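Local coordinates for protein arylamine n-acetyltransferase (Mycobacterium smegmatis, PDB 1W5R) that catalyses, in its unmutated form, the transfer of an acetyl group to arylamines, probably from acetyl-CoA and by way of a catalytic triad, at residues V131-Q136 and Q177-F182. The protein carries 1 engineered substitution. Residues are numbered along the deposited sequence; the frame is centred on the assembly and turned at random.
Sequences VGFGGQ and QPLYTF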
loop_
_atom_site.group_PDB
_atom_site.type_symbol
_atom_site.label_atom_id
_atom_site.label_comp_id
_atom_site.label_asym_id
_atom_site.label_seq_id
_atom_site.Cartn_x
_atom_site.Cartn_y
_atom_site.Cartn_z
ATOM N N VAL A 131 25.641 1.045 -0.693
ATOM C CA VAL A 131 24.461 1.826 -0.331
ATOM C C VAL A 131 23.818 2.447 -1.582
ATOM O O VAL A 131 22.968 3.337 -1.476
ATOM C CB VAL A 131 24.775 2.904 0.736
ATOM C CG1 VAL A 131 25.259 2.244 2.042
ATOM C CG2 VAL A 131 25.813 3.910 0.210
ATOM N N GLY A 132 24.234 1.968 -2.753
ATOM C CA GLY A 132 23.844 2.595 -4.010
ATOM C C GLY A 132 23.031 1.773 -4.989
ATOM O O GLY A 132 22.804 2.223 -6.125
ATOM N N PHE A 133 22.572 0.588 -4.575
ATOM C CA PHE A 133 21.874 -0.308 -5.513
ATOM C C PHE A 133 20.375 0.016 -5.619
ATOM O O PHE A 133 19.686 -0.542 -6.475
ATOM C CB PHE A 133 22.064 -1.772 -5.095
ATOM C CG PHE A 133 21.624 -2.766 -6.139
ATOM C CD1 PHE A 133 22.251 -2.822 -7.391
ATOM C CD2 PHE A 133 20.588 -3.660 -5.866
ATOM C CE1 PHE A 133 21.831 -3.747 -8.363
ATOM C CE2 PHE A 133 20.180 -4.596 -6.828
ATOM C CZ PHE A 133 20.800 -4.631 -8.073
ATOM N N GLY A 134 19.883 0.899 -4.755
ATOM C CA GLY A 134 18.476 1.333 -4.787
ATOM C C GLY A 134 17.635 0.629 -3.733
ATOM O O GLY A 134 18.104 0.370 -2.618
ATOM N N GLY A 135 16.397 0.291 -4.082
ATOM C CA GLY A 135 15.480 -0.312 -3.111
ATOM C C GLY A 135 15.959 -1.605 -2.455
ATOM O O GLY A 135 15.613 -1.860 -1.299
ATOM N N GLN A 136 16.733 -2.413 -3.193
ATOM C CA GLN A 136 17.241 -3.687 -2.684
ATOM C C GLN A 136 18.711 -3.603 -2.248
ATOM O O GLN A 136 19.385 -4.626 -2.132
ATOM C CB GLN A 136 17.026 -4.806 -3.721
ATOM C CG GLN A 136 17.110 -6.236 -3.165
ATOM C CD GLN A 136 16.143 -6.497 -2.019
ATOM O OE1 GLN A 136 16.559 -6.784 -0.871
ATOM N NE2 GLN A 136 14.868 -6.388 -2.303
ATOM N N GLN A 177 17.651 -14.267 -5.090
ATOM C CA GLN A 177 17.726 -13.517 -6.337
ATOM C C GLN A 177 19.114 -12.927 -6.492
ATOM O O GLN A 177 19.544 -12.127 -5.662
ATOM C CB GLN A 177 16.698 -12.392 -6.342
ATOM C CG GLN A 177 15.270 -12.935 -6.330
ATOM C CD GLN A 177 14.227 -11.913 -6.660
ATOM O OE1 GLN A 177 14.487 -10.710 -6.669
ATOM N NE2 GLN A 177 13.014 -12.390 -6.940
ATOM N N PRO A 178 19.841 -13.359 -7.530
ATOM C CA PRO A 178 21.094 -12.696 -7.851
ATOM C C PRO A 178 20.859 -11.223 -8.196
ATOM O O PRO A 178 19.909 -10.888 -8.930
ATOM C CB PRO A 178 21.582 -13.474 -9.082
ATOM C CG PRO A 178 20.923 -14.842 -8.952
ATOM C CD PRO A 178 19.573 -14.497 -8.437
ATOM N N LEU A 179 21.718 -10.361 -7.661
ATOM C CA LEU A 179 21.603 -8.921 -7.870
ATOM C C LEU A 179 22.642 -8.441 -8.872
ATOM O O LEU A 179 22.291 -7.816 -9.881
ATOM C CB LEU A 179 21.759 -8.167 -6.554
ATOM C CG LEU A 179 20.770 -8.534 -5.427
ATOM C CD1 LEU A 179 21.038 -7.612 -4.252
ATOM C CD2 LEU A 179 19.291 -8.489 -5.861
ATOM N N TYR A 180 23.917 -8.717 -8.599
ATOM C CA TYR A 180 24.960 -8.309 -9.519
ATOM C C TYR A 180 26.187 -9.172 -9.336
ATOM O O TYR A 180 26.321 -9.865 -8.319
ATOM C CB TYR A 180 25.295 -6.826 -9.341
ATOM C CG TYR A 180 25.637 -6.382 -7.929
ATOM C CD1 TYR A 180 26.921 -6.565 -7.392
ATOM C CD2 TYR A 180 24.677 -5.755 -7.125
ATOM C CE1 TYR A 180 27.243 -6.131 -6.093
ATOM C CE2 TYR A 180 24.990 -5.317 -5.828
ATOM C CZ TYR A 180 26.279 -5.522 -5.316
ATOM O OH TYR A 180 26.626 -5.061 -4.060
ATOM N N THR A 181 27.065 -9.133 -10.332
ATOM C CA THR A 181 28.345 -9.784 -10.262
ATOM C C THR A 181 29.425 -8.710 -10.235
ATOM O O THR A 181 29.220 -7.613 -10.729
ATOM C CB THR A 181 28.570 -10.709 -11.475
ATOM O OG1 THR A 181 28.653 -9.927 -12.677
ATOM C CG2 THR A 181 27.443 -11.735 -11.608
ATOM N N PHE A 182 30.563 -9.019 -9.634
ATOM C CA PHE A 182 31.667 -8.065 -9.580
ATOM C C PHE A 182 32.982 -8.788 -9.361
ATOM O O PHE A 182 33.001 -9.906 -8.830
ATOM C CB PHE A 182 31.433 -7.029 -8.463
ATOM C CG PHE A 182 31.460 -7.607 -7.062
ATOM C CD1 PHE A 182 32.625 -7.574 -6.302
ATOM C CD2 PHE A 182 30.312 -8.156 -6.498
ATOM C CE1 PHE A 182 32.650 -8.085 -5.000
ATOM C CE2 PHE A 182 30.333 -8.679 -5.202
ATOM C CZ PHE A 182 31.499 -8.642 -4.454
#
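F133 reaches from the loop after strand 127-129 to L179 and Y180 on strand 175-182, with CG anti to the backbone N (chi1 -168°), which carries the ring out toward the strand. CD2 of Y180 lies over one face of the F133 ring, shifted toward the rim, and is 3.7 Å from F133 CE1. The ring planes are inclined at 58° with centroids 5.3 Å apart, an oblique pair, neither a stack nor edge-to-face. On its L179 side, F133 CE2 comes within 3.9 Å of L179 CB, and F133 CZ sits 4.0 Å from L179 O. L179 and Y180 both face L168, a classic beta bulge, and both side chains set out toward the loop, which lets one ring touch two consecutive strand residues. H113 meets the rings of F133 and Y180, and Y180 OH makes a weak hydrogen bond to D130 OD2; by family comparison H113 and D130 are probably the triad histidine and aspartate, which would place this packing beside the active site. Further along, Q136 adds two lighter approaches, Q136 O to L179 CD1 (4.0 Å) and Q136 CG to L179 CD2 (4.1 Å). No hydrogen bond joins the segments; Q136 O accepts one from Y157 OH.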